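PDB 5AH5: leucine--tRNA ligase from Agrobacterium radiobacter, which probably charges tRNA(Leu) with leucine at the expense of ATP, as a class I aminoacyl-tRNA synthetase. Local coordinates for residues K32-E37 and K516-D521; G591-R596 and A719-E724; I643-D648 and A705-L710; L711-A716 and A737-P742. All coordinates share one frame; numbering follows the deposited sequence.

Interaction 1: residues K32-E37 and K516-D521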
loop_
_atom_site.group_PDB
_atom_site.type_symbol
_atom_site.label_atom_id
_atom_site.label_comp_id
_atom_site.label_asym_id
_atom_site.label_seq_id
_atom_site.Cartn_x
_atom_site.Cartn_y
_atom_site.Cartn_z
ATOM N N LYS B 32 -0.216 -9.885 -19.642
ATOM C CA LYS B 32 0.745 -9.219 -18.747
ATOM C C LYS B 32 0.160 -9.323 -17.343
ATOM O O LYS B 32 -1.057 -9.278 -17.142
ATOM C CB LYS B 32 0.923 -7.759 -19.130
ATOM C CG LYS B 32 -0.291 -6.823 -18.862
ATOM C CD LYS B 32 -0.228 -6.178 -17.449
ATOM C CE LYS B 32 -1.301 -5.121 -17.261
ATOM N NZ LYS B 32 -1.268 -4.633 -15.853
ATOM N N PHE B 33 1.027 -9.422 -16.375
ATOM C CA PHE B 33 0.613 -9.301 -14.991
ATOM C C PHE B 33 1.762 -8.688 -14.188
ATOM O O PHE B 33 2.823 -9.206 -14.188
ATOM C CB PHE B 33 0.293 -10.668 -14.429
ATOM C CG PHE B 33 -0.532 -10.606 -13.169
ATOM C CD1 PHE B 33 -1.885 -10.324 -13.223
ATOM C CD2 PHE B 33 0.038 -10.837 -11.940
ATOM C CE1 PHE B 33 -2.641 -10.255 -12.054
ATOM C CE2 PHE B 33 -0.739 -10.789 -10.777
ATOM C CZ PHE B 33 -2.049 -10.488 -10.814
ATOM N N TYR B 34 1.481 -7.632 -13.480
ATOM C CA TYR B 34 2.451 -6.900 -12.675
ATOM C C TYR B 34 2.050 -6.987 -11.195
ATOM O O TYR B 34 1.136 -6.337 -10.775
ATOM C CB TYR B 34 2.435 -5.440 -13.131
ATOM C CG TYR B 34 3.555 -4.510 -12.597
ATOM C CD1 TYR B 34 4.610 -4.985 -11.858
ATOM C CD2 TYR B 34 3.548 -3.155 -12.914
ATOM C CE1 TYR B 34 5.597 -4.122 -11.399
ATOM C CE2 TYR B 34 4.549 -2.282 -12.475
ATOM C CZ TYR B 34 5.574 -2.795 -11.753
ATOM O OH TYR B 34 6.534 -1.953 -11.282
ATOM N N VAL B 35 2.775 -7.761 -10.443
ATOM C CA VAL B 35 2.556 -7.863 -9.016
ATOM C C VAL B 35 3.784 -7.283 -8.321
ATOM O O VAL B 35 4.861 -7.663 -8.634
ATOM C CB VAL B 35 2.377 -9.321 -8.543
ATOM C CG1 VAL B 35 3.328 -10.301 -9.188
ATOM C CG2 VAL B 35 2.482 -9.431 -7.028
ATOM N N LEU B 36 3.597 -6.383 -7.371
ATOM C CA LEU B 36 4.723 -5.952 -6.551
ATOM C C LEU B 36 4.311 -5.702 -5.152
ATOM O O LEU B 36 3.122 -5.682 -4.857
ATOM C CB LEU B 36 5.359 -4.706 -7.154
ATOM C CG LEU B 36 4.831 -3.294 -6.999
ATOM C CD1 LEU B 36 5.866 -2.300 -7.493
ATOM C CD2 LEU B 36 3.579 -3.114 -7.751
ATOM N N GLU B 37 5.316 -5.490 -4.321
ATOM C CA GLU B 37 5.171 -5.258 -2.912
ATOM C C GLU B 37 5.937 -3.975 -2.589
ATOM O O GLU B 37 6.822 -3.530 -3.364
ATOM C CB GLU B 37 5.863 -6.339 -2.126
ATOM C CG GLU B 37 5.434 -7.770 -2.361
ATOM C CD GLU B 37 6.369 -8.519 -3.247
ATOM O OE1 GLU B 37 7.581 -8.189 -3.250
ATOM O OE2 GLU B 37 5.897 -9.487 -3.930
ATOM N N LYS B 516 2.071 -0.958 -21.212
ATOM C CA LYS B 516 1.706 -2.359 -21.333
ATOM C C LYS B 516 1.725 -3.069 -19.987
ATOM O O LYS B 516 0.766 -3.746 -19.667
ATOM C CB LYS B 516 2.636 -3.043 -22.298
ATOM C CG LYS B 516 2.260 -2.676 -23.714
ATOM C CD LYS B 516 3.203 -3.297 -24.715
ATOM C CE LYS B 516 2.708 -3.026 -26.143
ATOM N NZ LYS B 516 3.804 -3.087 -27.161
ATOM N N ILE B 517 2.761 -2.865 -19.162
ATOM C CA ILE B 517 2.879 -3.634 -17.893
ATOM C C ILE B 517 2.073 -3.036 -16.690
ATOM O O ILE B 517 1.558 -3.762 -15.875
ATOM C CB ILE B 517 4.325 -3.975 -17.597
ATOM C CG1 ILE B 517 4.474 -5.091 -16.521
ATOM C CG2 ILE B 517 5.093 -2.733 -17.187
ATOM C CD1 ILE B 517 3.791 -6.422 -16.842
ATOM N N ALA B 518 1.908 -1.721 -16.665
ATOM C CA ALA B 518 1.234 -1.012 -15.614
ATOM C C ALA B 518 -0.122 -0.510 -16.136
ATOM O O ALA B 518 -0.261 -0.424 -17.319
ATOM C CB ALA B 518 2.118 0.168 -15.170
ATOM N N PRO B 519 -1.094 -0.132 -15.294
ATOM C CA PRO B 519 -0.983 -0.112 -13.829
ATOM C C PRO B 519 -0.680 -1.440 -13.184
ATOM O O PRO B 519 -0.932 -2.479 -13.781
ATOM C CB PRO B 519 -2.329 0.413 -13.366
ATOM C CG PRO B 519 -3.211 0.352 -14.527
ATOM C CD PRO B 519 -2.350 0.460 -15.744
ATOM N N ALA B 520 -0.059 -1.417 -12.007
ATOM C CA ALA B 520 0.222 -2.670 -11.325
ATOM C C ALA B 520 -1.113 -3.391 -11.022
ATOM O O ALA B 520 -2.036 -2.788 -10.616
ATOM C CB ALA B 520 0.996 -2.449 -10.052
ATOM N N ASP B 521 -1.202 -4.655 -11.295
ATOM C CA ASP B 521 -2.436 -5.401 -10.990
ATOM C C ASP B 521 -2.602 -5.565 -9.488
ATOM O O ASP B 521 -3.692 -5.443 -8.975
ATOM C CB ASP B 521 -2.369 -6.762 -11.653
ATOM C CG ASP B 521 -2.268 -6.636 -13.176
ATOM O OD1 ASP B 521 -3.317 -6.419 -13.821
ATOM O OD2 ASP B 521 -1.132 -6.658 -13.702
HETATM O O HOH W 1 -3.390 -8.412 -16.041
#

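Interaction 2: residues G591-R596 and A719-E724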
loop_
_atom_site.group_PDB
_atom_site.type_symbol
_atom_site.label_atom_id
_atom_site.label_comp_id
_atom_site.label_asym_id
_atom_site.label_seq_id
_atom_site.Cartn_x
_atom_site.Cartn_y
_atom_site.Cartn_z
ATOM N N GLY B 591 13.863 -24.574 7.103
ATOM C CA GLY B 591 13.817 -24.414 5.684
ATOM C C GLY B 591 12.917 -23.257 5.287
ATOM O O GLY B 591 12.006 -22.849 6.025
ATOM N N ALA B 592 13.141 -22.751 4.089
ATOM C CA ALA B 592 12.295 -21.660 3.584
ATOM C C ALA B 592 10.766 -21.971 3.480
ATOM O O ALA B 592 9.899 -21.110 3.693
ATOM C CB ALA B 592 12.791 -21.262 2.212
ATOM N N ASP B 593 10.469 -23.157 3.021
ATOM C CA ASP B 593 9.031 -23.505 2.725
ATOM C C ASP B 593 8.172 -23.446 4.015
ATOM O O ASP B 593 7.110 -22.830 4.058
ATOM C CB ASP B 593 8.992 -24.902 2.146
ATOM C CG ASP B 593 9.555 -24.986 0.737
ATOM O OD1 ASP B 593 9.396 -24.072 -0.106
ATOM O OD2 ASP B 593 10.173 -26.022 0.444
ATOM N N ALA B 594 8.697 -24.036 5.081
ATOM C CA ALA B 594 7.980 -24.115 6.358
ATOM C C ALA B 594 7.785 -22.753 6.958
ATOM O O ALA B 594 6.726 -22.479 7.507
ATOM C CB ALA B 594 8.707 -25.045 7.313
ATOM N N VAL B 595 8.761 -21.847 6.747
ATOM C CA VAL B 595 8.660 -20.516 7.238
ATOM C C VAL B 595 7.577 -19.776 6.485
ATOM O O VAL B 595 6.721 -19.111 7.081
ATOM C CB VAL B 595 10.019 -19.764 7.122
ATOM C CG1 VAL B 595 9.860 -18.328 7.471
ATOM C CG2 VAL B 595 10.999 -20.397 8.099
ATOM N N ARG B 596 7.647 -19.854 5.171
ATOM C CA ARG B 596 6.710 -19.123 4.346
ATOM C C ARG B 596 5.258 -19.657 4.522
ATOM O O ARG B 596 4.302 -18.854 4.605
ATOM C CB ARG B 596 7.111 -19.261 2.903
ATOM C CG ARG B 596 8.441 -18.570 2.557
ATOM C CD ARG B 596 8.927 -18.978 1.183
ATOM N NE ARG B 596 7.899 -18.749 0.178
ATOM C CZ ARG B 596 8.112 -18.627 -1.135
ATOM N NH1 ARG B 596 9.341 -18.602 -1.655
ATOM N NH2 ARG B 596 7.075 -18.468 -1.935
ATOM N N ALA B 719 5.078 -23.842 -1.157
ATOM C CA ALA B 719 6.247 -24.580 -0.685
ATOM C C ALA B 719 7.053 -25.047 -1.897
ATOM O O ALA B 719 7.194 -26.241 -2.183
ATOM C CB ALA B 719 5.887 -25.739 0.209
ATOM N N PRO B 720 7.651 -24.083 -2.614
ATOM C CA PRO B 720 8.266 -24.347 -3.928
ATOM C C PRO B 720 9.444 -25.264 -3.978
ATOM O O PRO B 720 9.612 -25.979 -4.967
ATOM C CB PRO B 720 8.651 -22.921 -4.437
ATOM C CG PRO B 720 8.825 -22.137 -3.215
ATOM C CD PRO B 720 7.651 -22.644 -2.337
ATOM N N HIS B 721 10.240 -25.290 -2.930
ATOM C CA HIS B 721 11.469 -26.094 -2.905
ATOM C C HIS B 721 11.191 -27.585 -2.702
ATOM O O HIS B 721 11.697 -28.460 -3.431
ATOM C CB HIS B 721 12.438 -25.633 -1.769
ATOM C CG HIS B 721 12.741 -24.156 -1.780
ATOM N ND1 HIS B 721 11.922 -23.218 -1.183
ATOM C CD2 HIS B 721 13.793 -23.472 -2.297
ATOM C CE1 HIS B 721 12.461 -22.024 -1.329
ATOM N NE2 HIS B 721 13.571 -22.145 -2.041
ATOM N N ILE B 722 10.434 -27.865 -1.646
ATOM C CA ILE B 722 9.976 -29.227 -1.365
ATOM C C ILE B 722 9.185 -29.771 -2.547
ATOM O O ILE B 722 9.234 -30.934 -2.866
ATOM C CB ILE B 722 9.085 -29.234 -0.088
ATOM C CG1 ILE B 722 9.969 -29.525 1.124
ATOM C CG2 ILE B 722 7.954 -30.254 -0.165
ATOM C CD1 ILE B 722 9.452 -28.941 2.443
ATOM N N SER B 723 8.432 -28.928 -3.184
ATOM C CA SER B 723 7.660 -29.358 -4.345
ATOM C C SER B 723 8.514 -29.826 -5.509
ATOM O O SER B 723 8.167 -30.827 -6.147
ATOM C CB SER B 723 6.722 -28.267 -4.779
ATOM O OG SER B 723 5.751 -28.084 -3.767
ATOM N N GLU B 724 9.615 -29.105 -5.788
ATOM C CA GLU B 724 10.545 -29.520 -6.804
ATOM C C GLU B 724 11.167 -30.813 -6.377
ATOM O O GLU B 724 11.347 -31.687 -7.209
ATOM C CB GLU B 724 11.680 -28.482 -7.070
ATOM C CG GLU B 724 11.229 -27.168 -7.674
ATOM C CD GLU B 724 10.633 -27.248 -9.080
ATOM O OE1 GLU B 724 10.696 -28.333 -9.660
ATOM O OE2 GLU B 724 10.009 -26.240 -9.578
#

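Interaction 3: residues I643-D648 and A705-L710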
loop_
_atom_site.group_PDB
_atom_site.type_symbol
_atom_site.label_atom_id
_atom_site.label_comp_id
_atom_site.label_asym_id
_atom_site.label_seq_id
_atom_site.Cartn_x
_atom_site.Cartn_y
_atom_site.Cartn_z
ATOM N N ILE B 643 0.339 -36.760 -14.474
ATOM C CA ILE B 643 0.516 -35.464 -13.807
ATOM C C ILE B 643 -0.804 -34.884 -13.415
ATOM O O ILE B 643 -0.842 -33.828 -12.782
ATOM C CB ILE B 643 1.312 -34.443 -14.675
ATOM C CG1 ILE B 643 0.508 -33.979 -15.904
ATOM C CG2 ILE B 643 2.648 -35.039 -15.049
ATOM C CD1 ILE B 643 1.116 -32.817 -16.702
ATOM N N GLU B 644 -1.902 -35.555 -13.808
ATOM C CA GLU B 644 -3.231 -35.229 -13.348
ATOM C C GLU B 644 -4.150 -36.478 -13.593
ATOM O O GLU B 644 -3.683 -37.483 -14.091
ATOM C CB GLU B 644 -3.761 -33.987 -14.069
ATOM C CG GLU B 644 -3.947 -34.135 -15.594
ATOM C CD GLU B 644 -3.445 -32.936 -16.406
ATOM O OE1 GLU B 644 -3.243 -31.810 -15.845
ATOM O OE2 GLU B 644 -3.253 -33.122 -17.629
ATOM N N ILE B 645 -5.425 -36.396 -13.240
ATOM C CA ILE B 645 -6.338 -37.533 -13.385
ATOM C C ILE B 645 -7.167 -37.373 -14.658
ATOM O O ILE B 645 -7.833 -36.354 -14.824
ATOM C CB ILE B 645 -7.291 -37.595 -12.167
ATOM C CG1 ILE B 645 -6.469 -37.756 -10.867
ATOM C CG2 ILE B 645 -8.319 -38.722 -12.336
ATOM C CD1 ILE B 645 -7.285 -37.532 -9.619
ATOM N N CYS B 646 -7.124 -38.354 -15.555
ATOM C CA CYS B 646 -8.105 -38.423 -16.683
ATOM C C CYS B 646 -9.334 -39.356 -16.377
ATOM O O CYS B 646 -9.182 -40.340 -15.654
ATOM C CB CYS B 646 -7.403 -38.890 -17.948
ATOM S SG CYS B 646 -6.222 -37.700 -18.621
ATOM N N PRO B 647 -10.523 -39.061 -16.944
ATOM C CA PRO B 647 -11.761 -39.888 -16.727
ATOM C C PRO B 647 -11.538 -41.386 -16.934
ATOM O O PRO B 647 -11.949 -42.174 -16.082
ATOM C CB PRO B 647 -12.751 -39.345 -17.749
ATOM C CG PRO B 647 -12.276 -37.981 -18.067
ATOM C CD PRO B 647 -10.797 -37.897 -17.812
ATOM N N ASP B 648 -10.808 -41.755 -17.987
ATOM C CA ASP B 648 -10.402 -43.162 -18.271
ATOM C C ASP B 648 -9.492 -43.827 -17.239
ATOM O O ASP B 648 -9.353 -45.041 -17.246
ATOM C CB ASP B 648 -9.719 -43.286 -19.667
ATOM C CG ASP B 648 -10.699 -43.090 -20.848
ATOM O OD1 ASP B 648 -11.906 -42.822 -20.608
ATOM O OD2 ASP B 648 -10.246 -43.197 -22.022
ATOM N N ALA B 705 -1.091 -41.856 -8.556
ATOM C CA ALA B 705 0.079 -41.129 -9.082
ATOM C C ALA B 705 -0.318 -39.720 -9.613
ATOM O O ALA B 705 0.354 -38.711 -9.328
ATOM C CB ALA B 705 0.776 -41.913 -10.155
ATOM N N GLY B 706 -1.422 -39.652 -10.329
ATOM C CA GLY B 706 -1.974 -38.386 -10.804
ATOM C C GLY B 706 -2.376 -37.402 -9.725
ATOM O O GLY B 706 -2.240 -36.177 -9.914
ATOM N N SER B 707 -2.889 -37.923 -8.609
ATOM C CA SER B 707 -3.297 -37.127 -7.482
ATOM C C SER B 707 -2.122 -36.540 -6.740
ATOM O O SER B 707 -2.240 -35.463 -6.219
ATOM C CB SER B 707 -4.099 -37.959 -6.471
ATOM O OG SER B 707 -5.276 -38.452 -7.063
ATOM N N LEU B 708 -1.078 -37.332 -6.591
ATOM C CA LEU B 708 0.098 -36.955 -5.886
ATOM C C LEU B 708 0.853 -35.882 -6.681
ATOM O O LEU B 708 1.294 -34.906 -6.105
ATOM C CB LEU B 708 0.992 -38.174 -5.675
ATOM C CG LEU B 708 0.471 -39.214 -4.652
ATOM C CD1 LEU B 708 1.384 -40.405 -4.663
ATOM C CD2 LEU B 708 0.393 -38.665 -3.255
ATOM N N ARG B 709 1.012 -36.094 -7.985
ATOM C CA ARG B 709 1.614 -35.112 -8.866
ATOM C C ARG B 709 0.766 -33.831 -8.935
ATOM O O ARG B 709 1.296 -32.729 -8.927
ATOM C CB ARG B 709 1.875 -35.699 -10.252
ATOM C CG ARG B 709 2.966 -36.742 -10.181
ATOM C CD ARG B 709 3.863 -36.774 -11.394
ATOM N NE ARG B 709 4.824 -37.870 -11.244
ATOM C CZ ARG B 709 4.596 -39.140 -11.592
ATOM N NH1 ARG B 709 3.401 -39.519 -12.072
ATOM N NH2 ARG B 709 5.540 -40.029 -11.422
ATOM N N LEU B 710 -0.540 -33.974 -8.863
ATOM C CA LEU B 710 -1.401 -32.821 -8.852
ATOM C C LEU B 710 -1.261 -32.043 -7.542
ATOM O O LEU B 710 -1.226 -30.823 -7.568
ATOM C CB LEU B 710 -2.818 -33.260 -9.115
ATOM C CG LEU B 710 -3.857 -32.381 -9.773
ATOM C CD1 LEU B 710 -3.358 -31.782 -11.093
ATOM C CD2 LEU B 710 -5.135 -33.218 -9.999
#

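Interaction 4: residues L711-A716 and A737-P742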
loop_
_atom_site.group_PDB
_atom_site.type_symbol
_atom_site.label_atom_id
_atom_site.label_comp_id
_atom_site.label_asym_id
_atom_site.label_seq_id
_atom_site.Cartn_x
_atom_site.Cartn_y
_atom_site.Cartn_z
ATOM N N LEU B 711 -1.142 -32.759 -6.420
ATOM C CA LEU B 711 -0.978 -32.192 -5.102
ATOM C C LEU B 711 0.281 -31.276 -5.051
ATOM O O LEU B 711 0.220 -30.196 -4.532
ATOM C CB LEU B 711 -0.797 -33.315 -4.051
ATOM C CG LEU B 711 -0.555 -32.925 -2.593
ATOM C CD1 LEU B 711 -1.577 -31.915 -2.189
ATOM C CD2 LEU B 711 -0.599 -34.118 -1.656
ATOM N N VAL B 712 1.391 -31.767 -5.566
ATOM C CA VAL B 712 2.669 -31.016 -5.587
ATOM C C VAL B 712 2.629 -29.821 -6.553
ATOM O O VAL B 712 3.302 -28.772 -6.307
ATOM C CB VAL B 712 3.792 -32.019 -5.825
ATOM C CG1 VAL B 712 4.888 -31.516 -6.733
ATOM C CG2 VAL B 712 4.338 -32.427 -4.473
ATOM N N ARG B 713 1.845 -29.941 -7.631
ATOM C CA ARG B 713 1.620 -28.808 -8.504
ATOM C C ARG B 713 0.902 -27.670 -7.816
ATOM O O ARG B 713 1.310 -26.511 -7.924
ATOM C CB ARG B 713 0.919 -29.181 -9.760
ATOM C CG ARG B 713 1.744 -30.085 -10.628
ATOM C CD ARG B 713 1.386 -29.876 -12.075
ATOM N NE ARG B 713 0.348 -30.711 -12.550
ATOM C CZ ARG B 713 -0.426 -30.488 -13.622
ATOM N NH1 ARG B 713 -0.401 -29.373 -14.375
ATOM N NH2 ARG B 713 -1.302 -31.427 -13.910
ATOM N N LEU B 714 -0.123 -27.990 -7.044
ATOM C CA LEU B 714 -0.859 -26.958 -6.292
ATOM C C LEU B 714 -0.060 -26.379 -5.088
ATOM O O LEU B 714 -0.312 -25.295 -4.679
ATOM C CB LEU B 714 -2.204 -27.516 -5.769
ATOM C CG LEU B 714 -3.143 -28.002 -6.914
ATOM C CD1 LEU B 714 -4.333 -28.819 -6.339
ATOM C CD2 LEU B 714 -3.637 -26.842 -7.763
ATOM N N LEU B 715 0.779 -27.190 -4.484
ATOM C CA LEU B 715 1.540 -26.872 -3.322
ATOM C C LEU B 715 2.738 -25.941 -3.678
ATOM O O LEU B 715 3.111 -25.141 -2.856
ATOM C CB LEU B 715 2.077 -28.165 -2.676
ATOM C CG LEU B 715 2.886 -27.991 -1.436
ATOM C CD1 LEU B 715 2.107 -27.353 -0.337
ATOM C CD2 LEU B 715 3.571 -29.288 -1.008
ATOM N N ALA B 716 3.218 -26.036 -4.913
ATOM C CA ALA B 716 4.441 -25.365 -5.400
ATOM C C ALA B 716 4.568 -23.890 -5.152
ATOM O O ALA B 716 5.655 -23.486 -4.851
ATOM C CB ALA B 716 4.671 -25.634 -6.876
ATOM N N ALA B 737 7.815 -25.746 -11.280
ATOM C CA ALA B 737 7.615 -24.296 -11.404
ATOM C C ALA B 737 7.373 -23.870 -12.854
ATOM O O ALA B 737 6.664 -22.865 -13.075
ATOM C CB ALA B 737 8.785 -23.490 -10.754
ATOM N N ALA B 738 7.899 -24.634 -13.830
ATOM C CA ALA B 738 7.679 -24.347 -15.257
ATOM C C ALA B 738 6.529 -25.131 -15.863
ATOM O O ALA B 738 6.301 -25.006 -17.038
ATOM C CB ALA B 738 8.922 -24.634 -16.073
ATOM N N GLU B 739 5.770 -25.865 -15.074
ATOM C CA GLU B 739 4.705 -26.732 -15.616
ATOM C C GLU B 739 3.465 -25.847 -15.704
ATOM O O GLU B 739 3.256 -25.032 -14.838
ATOM C CB GLU B 739 4.541 -27.934 -14.701
ATOM C CG GLU B 739 3.676 -29.059 -15.216
ATOM C CD GLU B 739 4.250 -29.809 -16.419
ATOM O OE1 GLU B 739 5.466 -30.067 -16.504
ATOM O OE2 GLU B 739 3.429 -30.195 -17.272
ATOM N N PRO B 740 2.680 -25.931 -16.796
ATOM C CA PRO B 740 1.389 -25.242 -16.797
ATOM C C PRO B 740 0.536 -25.558 -15.534
ATOM O O PRO B 740 0.556 -26.690 -15.012
ATOM C CB PRO B 740 0.685 -25.715 -18.092
ATOM C CG PRO B 740 1.693 -26.488 -18.841
ATOM C CD PRO B 740 2.857 -26.833 -17.940
ATOM N N TRP B 741 -0.160 -24.543 -15.039
ATOM C CA TRP B 741 -0.941 -24.674 -13.834
ATOM C C TRP B 741 -2.119 -25.649 -14.131
ATOM O O TRP B 741 -2.656 -25.640 -15.225
ATOM C CB TRP B 741 -1.492 -23.335 -13.465
ATOM C CG TRP B 741 -2.308 -23.281 -12.198
ATOM C CD1 TRP B 741 -3.640 -23.002 -12.105
ATOM C CD2 TRP B 741 -1.816 -23.363 -10.839
ATOM N NE1 TRP B 741 -4.016 -22.968 -10.785
ATOM C CE2 TRP B 741 -2.928 -23.227 -9.992
ATOM C CE3 TRP B 741 -0.570 -23.640 -10.268
ATOM C CZ2 TRP B 741 -2.820 -23.286 -8.586
ATOM C CZ3 TRP B 741 -0.467 -23.731 -8.861
ATOM C CH2 TRP B 741 -1.590 -23.548 -8.046
ATOM N N PRO B 742 -2.527 -26.460 -13.148
ATOM C CA PRO B 742 -3.636 -27.363 -13.454
ATOM C C PRO B 742 -4.915 -26.635 -13.771
ATOM O O PRO B 742 -5.201 -25.532 -13.216
ATOM C CB PRO B 742 -3.823 -28.149 -12.162
ATOM C CG PRO B 742 -2.571 -27.976 -11.402
ATOM C CD PRO B 742 -2.005 -26.655 -11.797
#

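Interaction 1: residues K32-E37 and K516-D521
Lys-32 meets Asp-521 where strand 32-37 comes alongside the start of strand 520-524, two neighbours in the parallel sheet of the Rossmann-type fold of class I synthetases. A bend at chi2 (91°) carries the lysine over the end of helix 511-517, where Lys-32 NZ forms a salt bridge with Asp-521 OD2 at 3.0 Å, reaching it on the syn side but out of the carboxylate plane. Lys-32 NZ also donates to Ile-517 O at 3.0 Å, from above the carbonyl plane, and weakly to Pro-519 O, just after a cis peptide. A water joins Lys-32 O to Asp-521 OD1. Phe-33 starts away from the partner, yet its ring lies flat on the aspartate: ring and carboxylate planes are 6° apart, and Asp-521 CB makes a CH-pi contact 4.0 Å from the ring centroid. Tyr-34 N donates almost straight (174°) to the anti lone pair of Asp-521 OD2 at 2.8 Å, so this oxygen is gripped by both a backbone N-H and an ammonium. The Tyr-34 ring takes Ala-520 CB over one face, while its hydroxyl bonds to Phe-497 O. Leu-36 completes the strand's contact, with CD2 3.5 Å from Ala-520 CB.

Interaction 2: residues G591-R596 and A719-E724
A carboxylate set against the first turn of a helix defines this joint: Asp-593, on helix 592-601, faces the N-terminal end of helix 720-729, which belongs to the anticodon-binding domain. The two short helical segments approach to 9.2 Å between axes and run at 134° to each other. The contacts come from Ala-592, Asp-593 and Arg-596 against Ala-719 to Ile-722. Asp-593 has CG beside its backbone N (chi1 -71°), a setting that sends both oxygens toward the partner helix. Asp-593 OD1 accepts from His-721 N at 3.2 Å through its syn lone pair. Asp-593 OD1 also takes His-721 ND1 at 2.9 Å, this time from above the carboxylate plane (50° out of it), although the oxygen lies nearly in the imidazole plane. Asp-593 OD2 accepts from Ile-722 N at 2.8 Å, on the syn side but tilted out of the carboxylate plane. Three N-H groups thus fix the tilt of a buried carboxylate, and its negative charge probably interacts favourably with the positive end of the helix dipole. Ala-592 CB packs 3.6 Å from His-721 CE1, and the neighbouring ring atom, His-721 NE2, is hydrogen-bonded to Gln-13 NE2 of helix 5-19. Arg-596 lays one face of its guanidinium over the Pro-720 ring, Pro-720 CD standing 4.2 Å above the centre of the Arg-596 guanidinium plane, while NH2 forms a salt bridge with Asp-58. At the start of the partner helix, Ala-719 O of the N-cap residue accepts from Ser-723 N and Ser-723 OG, the hydroxyl at 2.8 Å.

Interaction 3: residues I643-D648 and A705-L710
Glu-644 and Gly-706 bring two backbones within 4.2 Å of each other, CA to CA, where the loop between helices 634-639 and 653-674 lies across helix 701-715 of the helical anticodon-binding domain. The loop can come so close because the glycine presents no side chain: the position a CB would occupy on Gly-706 is 2.7 Å from Glu-644 O. Glu-644 CA rests 3.7 Å from Gly-706 O. No hydrogen bond crosses between the two segments, so the fit depends on how the flanking side chains are turned. Ile-643 directs its side chain away and its backbone makes the closest approach, with Ile-643 CA 3.8 Å from Arg-709 CB. Beyond that CB the arginine runs outward to serve backbone carbonyls: NH1 bonds to Ser-640 O and Ala-642 O, NH2 to Leu-637 O and Ser-730 O. It therefore ties the chain leading into the loop, and the end of helix 720-729, to helix 701-715, although its guanidinium bonds to neither segment. Leu-710, one helical turn beyond Gly-706, has CG anti to its backbone N (chi1 -152°), which brings CD1 against the loop backbone. Leu-710 CD1 lies 3.7 Å from Glu-644 CB and also touches Ile-643 O. The glutamate itself then bends at chi2 (-136°) and leads its carboxylate off to Arg-713. Ile-645 sets out alongside the helix, and its CD1 turns in toward it. There Ile-645 CD1 packs 3.4 Å from Ser-707 OG, a hydroxyl already hydrogen-bonded to Val-703 O.

Interaction 4: residues L711-A716 and A737-P742
Arg-713 and Pro-740 make the one hydrogen bond between segment 711-716, on helix 701-715, and the loop 737-742: Arg-713 NH1 donates to Pro-740 O at 2.9 Å. The oxygen sits at the edge of the guanidinium, within its plane, but the N-H points to it imperfectly (132°). Over one guanidinium face lies Pro-742, whose CG stands 3.8 Å above the plane toward the rim. Arg-713 CD rests 4.0 Å from Glu-739 CG, whereas Glu-739 OE2 remains 4.9 Å from Arg-713 NH1, too far for a salt bridge. Next along the helix, Leu-714 crosses the indole of Trp-741 at about a right angle, with Leu-714 CD2 3.7 Å from Trp-741 CZ2. Trp-741 holds CG anti to its backbone N (chi1 -178°), and this turns the ring back toward the helix until CZ3 lies 3.4 Å from Arg-713 O. Further out, Trp-741 NE1 bonds to Thr-670 OG1 and so anchors the indole on helix 653-674, which also covers Leu-714 and Pro-742 through Ile-666. Arg-713 NH2 is engaged by the 643-648 loop. The result is an extended loop with prolines at 740 and 742, laid along the helical bundle of a class I synthetase anticodon-binding domain.

In the fold
Interactions 2, 3 and 4 form one connected region, while interaction 1 stands apart in the catalytic sheet, its centre about 25 Å from that of interaction 2. The side chain of Leu-36 is about 8 Å from the bound leucyl-sulfamoyl adenosine, against about 14 Å for Arg-596. Interactions 3 and 4 share helix 701-715 and are joined through Arg-713 NH2, which lies 2.7 Å from Ile-643 O and 2.8 Å from Glu-644 OE1. Interactions 2 and 4 meet where Glu-724 OE2 approaches Ala-737 N to 2.8 Å, a probable hydrogen bond. Interaction 2 links the anticodon-binding bundle to helix 592-601, and all four contacts stay at least about 11 Å from the bound tRNA.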